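Local coordinates for protein putative methyltransferase from antibiotic biosynthesis pathway (Anabaena variabilis ATCC 29413, PDB 3EGE) that probably transfers a methyl group from S-adenosylmethionine to an acceptor not yet identified, perhaps within an antibiotic biosynthesis pathway, at residues Y48-A51 and L52-G56; E63-I66 and V67-Q70; A89-D92 and K93-D96. One frame throughout, in Å; residues are numbered along the deposited sequence.

Contact 1. Residues Y48-A51 and L52-G56; sequences YSVA and LANQG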
loop_
_atom_site.group_PDB
_atom_site.type_symbol
_atom_site.label_atom_id
_atom_site.label_comp_id
_atom_site.label_asym_id
_atom_site.label_seq_id
_atom_site.Cartn_x
_atom_site.Cartn_y
_atom_site.Cartn_z
ATOM N N TYR A 48 -1.279 9.848 1.328
ATOM C CA TYR A 48 -2.315 9.395 2.287
ATOM C C TYR A 48 -2.331 10.195 3.616
ATOM O O TYR A 48 -3.418 10.424 4.195
ATOM C CB TYR A 48 -2.274 7.875 2.500
ATOM C CG TYR A 48 -2.898 7.171 1.314
ATOM C CD1 TYR A 48 -4.302 7.006 1.226
ATOM C CD2 TYR A 48 -2.109 6.730 0.237
ATOM C CE1 TYR A 48 -4.902 6.382 0.083
ATOM C CE2 TYR A 48 -2.689 6.123 -0.894
ATOM C CZ TYR A 48 -4.086 5.942 -0.962
ATOM O OH TYR A 48 -4.658 5.346 -2.055
ATOM N N SER A 49 -1.140 10.634 4.047
ATOM C CA SER A 49 -0.967 11.500 5.222
ATOM C C SER A 49 -1.767 12.786 5.043
ATOM O O SER A 49 -2.570 13.153 5.919
ATOM C CB SER A 49 0.523 11.835 5.460
ATOM O OG SER A 49 1.342 10.664 5.409
ATOM N N VAL A 50 -1.586 13.430 3.886
ATOM C CA VAL A 50 -2.318 14.675 3.547
ATOM C C VAL A 50 -3.802 14.415 3.322
ATOM O O VAL A 50 -4.642 15.181 3.795
ATOM C CB VAL A 50 -1.702 15.402 2.296
ATOM C CG1 VAL A 50 -2.582 16.610 1.850
ATOM C CG2 VAL A 50 -0.252 15.841 2.602
ATOM N N ALA A 51 -4.103 13.339 2.598
ATOM C CA ALA A 51 -5.479 12.914 2.320
ATOM C C ALA A 51 -6.273 12.684 3.631
ATOM O O ALA A 51 -7.402 13.163 3.770
ATOM C CB ALA A 51 -5.478 11.641 1.413
ATOM N N LEU A 52 -5.659 11.987 4.585
ATOM C CA LEU A 52 -6.264 11.768 5.922
ATOM C C LEU A 52 -6.270 13.019 6.773
ATOM O O LEU A 52 -7.219 13.216 7.528
ATOM C CB LEU A 52 -5.572 10.626 6.671
ATOM C CG LEU A 52 -5.847 9.251 6.040
ATOM C CD1 LEU A 52 -4.724 8.310 6.353
ATOM C CD2 LEU A 52 -7.207 8.699 6.498
ATOM N N ALA A 53 -5.237 13.866 6.653
ATOM C CA ALA A 53 -5.218 15.169 7.346
ATOM C C ALA A 53 -6.423 15.997 6.886
ATOM O O ALA A 53 -7.133 16.565 7.703
ATOM C CB ALA A 53 -3.893 15.948 7.109
ATOM N N ASN A 54 -6.677 15.994 5.575
ATOM C CA ASN A 54 -7.842 16.668 4.986
ATOM C C ASN A 54 -9.194 16.118 5.404
ATOM O O ASN A 54 -10.195 16.779 5.140
ATOM C CB ASN A 54 -7.724 16.728 3.451
ATOM C CG ASN A 54 -6.640 17.698 2.981
ATOM O OD1 ASN A 54 -6.345 18.681 3.647
ATOM N ND2 ASN A 54 -6.075 17.438 1.823
ATOM N N GLN A 55 -9.236 14.933 6.035
ATOM C CA GLN A 55 -10.478 14.394 6.628
ATOM C C GLN A 55 -10.737 14.909 8.044
ATOM O O GLN A 55 -11.714 14.510 8.631
ATOM C CB GLN A 55 -10.458 12.860 6.675
ATOM C CG GLN A 55 -10.414 12.159 5.312
ATOM C CD GLN A 55 -11.671 12.350 4.478
ATOM O OE1 GLN A 55 -11.580 12.652 3.296
ATOM N NE2 GLN A 55 -12.839 12.202 5.093
ATOM N N GLY A 56 -9.881 15.772 8.594
ATOM C CA GLY A 56 -10.020 16.292 9.948
ATOM C C GLY A 56 -9.228 15.523 10.996
ATOM O O GLY A 56 -9.713 15.319 12.115
#

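Contact 2. Residues E63-I66 and V67-Q70; sequences EPSI and VMRQ. With EDO (1,2-ethanediol), chain B.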
loop_
_atom_site.group_PDB
_atom_site.type_symbol
_atom_site.label_atom_id
_atom_site.label_comp_id
_atom_site.label_asym_id
_atom_site.label_seq_id
_atom_site.Cartn_x
_atom_site.Cartn_y
_atom_site.Cartn_z
ATOM N N GLU A 63 8.799 8.469 7.858
ATOM C CA GLU A 63 9.350 7.912 6.618
ATOM C C GLU A 63 10.886 8.016 6.607
ATOM O O GLU A 63 11.379 9.121 6.670
ATOM C CB GLU A 63 8.792 8.719 5.425
ATOM C CG GLU A 63 9.409 8.389 4.024
ATOM C CD GLU A 63 9.400 6.895 3.736
ATOM O OE1 GLU A 63 8.345 6.264 3.951
ATOM O OE2 GLU A 63 10.448 6.346 3.336
ATOM N N PRO A 64 11.639 6.891 6.469
ATOM C CA PRO A 64 13.133 7.009 6.451
ATOM C C PRO A 64 13.752 7.736 5.235
ATOM O O PRO A 64 14.824 8.349 5.379
ATOM C CB PRO A 64 13.597 5.540 6.446
ATOM C CG PRO A 64 12.501 4.819 5.767
ATOM C CD PRO A 64 11.246 5.474 6.323
ATOM N N SER A 65 13.102 7.643 4.072
ATOM C CA SER A 65 13.568 8.267 2.824
ATOM C C SER A 65 13.613 9.785 2.926
ATOM O O SER A 65 12.565 10.435 3.040
ATOM C CB SER A 65 12.665 7.870 1.652
ATOM O OG SER A 65 12.955 8.617 0.487
ATOM N N ILE A 66 14.831 10.333 2.898
ATOM C CA ILE A 66 15.048 11.785 2.951
ATOM C C ILE A 66 14.514 12.443 1.657
ATOM O O ILE A 66 14.029 13.580 1.698
ATOM C CB ILE A 66 16.555 12.140 3.228
ATOM C CG1 ILE A 66 16.703 13.564 3.785
ATOM C CG2 ILE A 66 17.434 11.904 1.984
ATOM C CD1 ILE A 66 16.125 13.763 5.211
ATOM N N VAL A 67 14.614 11.709 0.539
ATOM C CA VAL A 67 14.076 12.094 -0.772
ATOM C C VAL A 67 12.562 12.316 -0.643
ATOM O O VAL A 67 12.118 13.462 -0.712
ATOM C CB VAL A 67 14.401 11.002 -1.875
ATOM C CG1 VAL A 67 13.577 11.195 -3.164
ATOM C CG2 VAL A 67 15.908 10.961 -2.183
HETATM N N MSE A 68 11.807 11.236 -0.378
HETATM C CA MSE A 68 10.317 11.264 -0.226
HETATM C C MSE A 68 9.742 12.344 0.761
HETATM O O MSE A 68 8.548 12.652 0.674
HETATM C CB MSE A 68 9.736 9.847 0.059
HETATM C CG MSE A 68 9.576 8.884 -1.159
HETATM SE SE MSE A 68 9.175 6.899 -0.707
HETATM C CE MSE A 68 8.519 6.212 -2.436
ATOM N N ARG A 69 10.562 12.898 1.676
ATOM C CA ARG A 69 10.153 14.047 2.522
ATOM C C ARG A 69 10.005 15.297 1.644
ATOM O O ARG A 69 9.003 16.012 1.741
ATOM C CB ARG A 69 11.188 14.403 3.626
ATOM C CG ARG A 69 10.756 15.602 4.576
ATOM C CD ARG A 69 11.905 16.439 5.160
ATOM N NE ARG A 69 12.713 15.824 6.229
ATOM C CZ ARG A 69 13.833 16.361 6.746
ATOM N NH1 ARG A 69 14.309 17.543 6.320
ATOM N NH2 ARG A 69 14.499 15.714 7.708
ATOM N N GLN A 70 11.039 15.571 0.839
ATOM C CA GLN A 70 11.089 16.731 -0.081
ATOM C C GLN A 70 9.936 16.654 -1.099
ATOM O O GLN A 70 9.201 17.623 -1.268
ATOM C CB GLN A 70 12.466 16.814 -0.756
ATOM C CG GLN A 70 13.630 17.079 0.254
ATOM C CD GLN A 70 15.003 16.575 -0.207
ATOM O OE1 GLN A 70 15.173 16.092 -1.331
ATOM N NE2 GLN A 70 15.988 16.679 0.681
HETATM C C1 EDO B . 8.378 2.872 3.041
HETATM O O1 EDO B . 8.569 3.472 4.319
HETATM C C2 EDO B . 7.074 3.385 2.445
HETATM O O2 EDO B . 7.273 3.658 1.056
#

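Contact 3. Residues A89-D92 and K93-D96; sequences ALPD and KSVD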
loop_
_atom_site.group_PDB
_atom_site.type_symbol
_atom_site.label_atom_id
_atom_site.label_comp_id
_atom_site.label_asym_id
_atom_site.label_seq_id
_atom_site.Cartn_x
_atom_site.Cartn_y
_atom_site.Cartn_z
ATOM N N ALA A 89 10.633 8.207 17.053
ATOM C CA ALA A 89 10.958 9.301 17.993
ATOM C C ALA A 89 9.721 9.824 18.767
ATOM O O ALA A 89 9.855 10.606 19.691
ATOM C CB ALA A 89 11.612 10.437 17.270
ATOM N N LEU A 90 8.539 9.333 18.435
ATOM C CA LEU A 90 7.290 9.766 19.012
ATOM C C LEU A 90 7.160 9.228 20.435
ATOM O O LEU A 90 7.523 8.085 20.666
ATOM C CB LEU A 90 6.125 9.240 18.153
ATOM C CG LEU A 90 6.136 9.605 16.660
ATOM C CD1 LEU A 90 4.958 8.913 15.954
ATOM C CD2 LEU A 90 6.141 11.133 16.483
ATOM N N PRO A 91 6.662 10.041 21.389
ATOM C CA PRO A 91 6.523 9.514 22.744
ATOM C C PRO A 91 5.495 8.389 22.910
ATOM O O PRO A 91 4.711 8.104 22.006
ATOM C CB PRO A 91 6.071 10.745 23.565
ATOM C CG PRO A 91 6.396 11.916 22.723
ATOM C CD PRO A 91 6.236 11.450 21.324
ATOM N N ASP A 92 5.548 7.760 24.079
ATOM C CA ASP A 92 4.587 6.734 24.482
ATOM C C ASP A 92 3.214 7.399 24.521
ATOM O O ASP A 92 3.094 8.553 24.975
ATOM C CB ASP A 92 4.858 6.257 25.924
ATOM C CG ASP A 92 6.101 5.405 26.091
ATOM O OD1 ASP A 92 6.756 5.007 25.135
ATOM O OD2 ASP A 92 6.402 5.090 27.246
ATOM N N LYS A 93 2.197 6.701 24.035
ATOM C CA LYS A 93 0.806 7.176 24.148
ATOM C C LYS A 93 0.599 8.624 23.633
ATOM O O LYS A 93 -0.011 9.442 24.290
ATOM C CB LYS A 93 0.335 7.001 25.625
ATOM C CG LYS A 93 0.611 5.598 26.256
ATOM C CD LYS A 93 0.020 4.492 25.391
ATOM C CE LYS A 93 0.309 3.063 25.784
ATOM N NZ LYS A 93 0.017 2.169 24.552
ATOM N N SER A 94 1.139 8.884 22.444
ATOM C CA SER A 94 1.121 10.185 21.774
ATOM C C SER A 94 0.156 10.297 20.582
ATOM O O SER A 94 -0.030 11.405 20.040
ATOM C CB SER A 94 2.548 10.529 21.304
ATOM O OG SER A 94 3.040 9.536 20.445
ATOM N N VAL A 95 -0.427 9.178 20.159
ATOM C CA VAL A 95 -1.388 9.166 19.061
ATOM C C VAL A 95 -2.587 8.320 19.434
ATOM O O VAL A 95 -2.493 7.402 20.260
ATOM C CB VAL A 95 -0.748 8.670 17.703
ATOM C CG1 VAL A 95 0.460 9.554 17.319
ATOM C CG2 VAL A 95 -0.359 7.164 17.757
ATOM N N ASP A 96 -3.716 8.656 18.814
ATOM C CA ASP A 96 -5.002 7.951 19.002
ATOM C C ASP A 96 -5.106 6.728 18.104
ATOM O O ASP A 96 -5.713 5.760 18.504
ATOM C CB ASP A 96 -6.167 8.892 18.721
ATOM C CG ASP A 96 -6.169 10.055 19.645
ATOM O OD1 ASP A 96 -6.263 9.790 20.857
ATOM O OD2 ASP A 96 -6.057 11.216 19.190
#

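Contact 1. Residues Y48-A51 and L52-G56
Val50 and Asn54, one helical turn apart, lie side by side and point the same way. Their backbones are joined by Asn54 N to Val50 O at 2.8 Å, nearly straight (161°), and methyl CG1 of Val50 rests 3.6 Å from Asn54 ND2. Asn54 CG stands anti to its carbonyl carbon, beside the backbone N (chi1 -71°), which sets the amide back alongside Val50. Asn54 ND2 lies 3.3 Å from Val50 O but at too poor an angle to bond; OD1 accepts from His75 NE2. The two preceding carbonyls are used likewise: Tyr48 O accepts from Leu52 N at 2.8 Å, Ser49 O from Ala53 N at 2.9 Å. These bonds belong to helix 47-53, the crossover of the beta-alpha-beta unit 37-41/47-53/58-62, which follows a turn whose glycines are consistent with the Rossmann-type cofactor-binding motif. Further along, i to i+3 bonds appear, Gln55 N to Leu52 O and Gly56 N to Ala53 O, both at 3.0 Å. Gly56 departs from helical angles with positive phi (95°), readily taken by glycine. Both hydroxyls find partners beyond the helix: buried Ser49 OG bonds Asp40 OD2, and Tyr48 OH bonds Asp186 OD2 and Asp19 N.

Contact 2. Residues E63-I66 and V67-Q70
Ser65 turns its hydroxyl back over the first turn of helix 66-70, where OG accepts from Met68 N at 3.0 Å along a nearly straight N-H (163°). Placing OG opposite the serine's own backbone N (chi1 171°) brings it to that amide, the capping bond of the N-cap Ser65. The CB of Met68, a selenomethionine here, sits 3.5 Å from the same OG, while its chain runs out extended from the helix past the cap. The backbone bond from Arg69 N to Ser65 O is weak, at 3.5 Å. One residue on, Ile66 and Arg69 lie alongside each other and point the same way. Ile66 CD1 comes over one face of the guanidinium, off-centre toward its rim, and meets NH2 of Arg69 at 3.6 Å; that NH2 also makes a weak bond to Thr82 OG1. The turn leads from strand 58-62 of the Rossmann fold into its next helix, with Glu63 just past the strand end. Glu63 CG touches Met68 CB at 4.2 Å. The carboxylate is held from two directions: Glu63 OE2 accepts from Ser65 N at 3.0 Å on its anti side, 24° out of plane, and OE1 takes Gly44 N. In related methyltransferases an acidic residue at this strand end grips the ribose hydroxyls of S-adenosylmethionine. Compatible with, though no proof of, such a role, O1 of a 1,2-ethanediol, probably picked up during crystallisation, donates to Glu63 OE1 at 2.8 Å.

Contact 3. Residues A89-D92 and K93-D96
Ser94 OG donates to Pro91 O at 2.7 Å, and this short bond ties the two sides of the bend together. The hydroxyl approaches the carbonyl well off its plane, tilted by 33°. It gets there because OG stands between the serine's own backbone N and carbonyl carbon (chi1 58°). Ser94 CB itself lies against the proline ring, 3.8 Å from Pro91 CD. Leu90 CB touches the hydroxyl from the incoming arm of the bend, 3.9 Å from OG of Ser94. The chain reverses through Asp92 and Lys93 in a turn resembling type II, distorted at Lys93 (left-handed, phi 52°) and closed by the serine hydroxyl. The two corner side chains are held from outside: Asp92 OD1 forms a salt bridge with Arg119 NH1, which also bonds Leu90 O, and Lys93 NZ reaches the carbonyls of Gln118 and Ile121. Lys93 O in turn accepts from Arg122 NE. The bend therefore sits against the C-terminal end of helix 110-120, whose Ile120 touches Leu90, Ser94 and Val95; on the inner side Leu90 and Val95 pack on strands 37-41 and 58-62, and Asp96 leads straight into strand 97-101.

Overall arrangement
The three contacts follow one another along the chain inside the methyltransferase domain and do not touch. Contact 1 lies on the helix before strand 58-62, contact 2 just after that strand, their centres 18 Å apart and nearest atoms about 8 Å. A glycine-containing turn, consistent with the Rossmann-type motif, links them: it precedes the helix of contact 1, and its Gly44 bonds the carboxylate of contact 2. Contact 2, through Glu63, probably borders the cofactor pocket; an ethanediol bonds to its carboxylate. Contact 3, centred 19 Å from contact 1 and 21 Å from contact 2, feeds strand 97-101; its hydrophobic residues reach strands 37-41 and 58-62, which flank the helix of contact 1 in sequence.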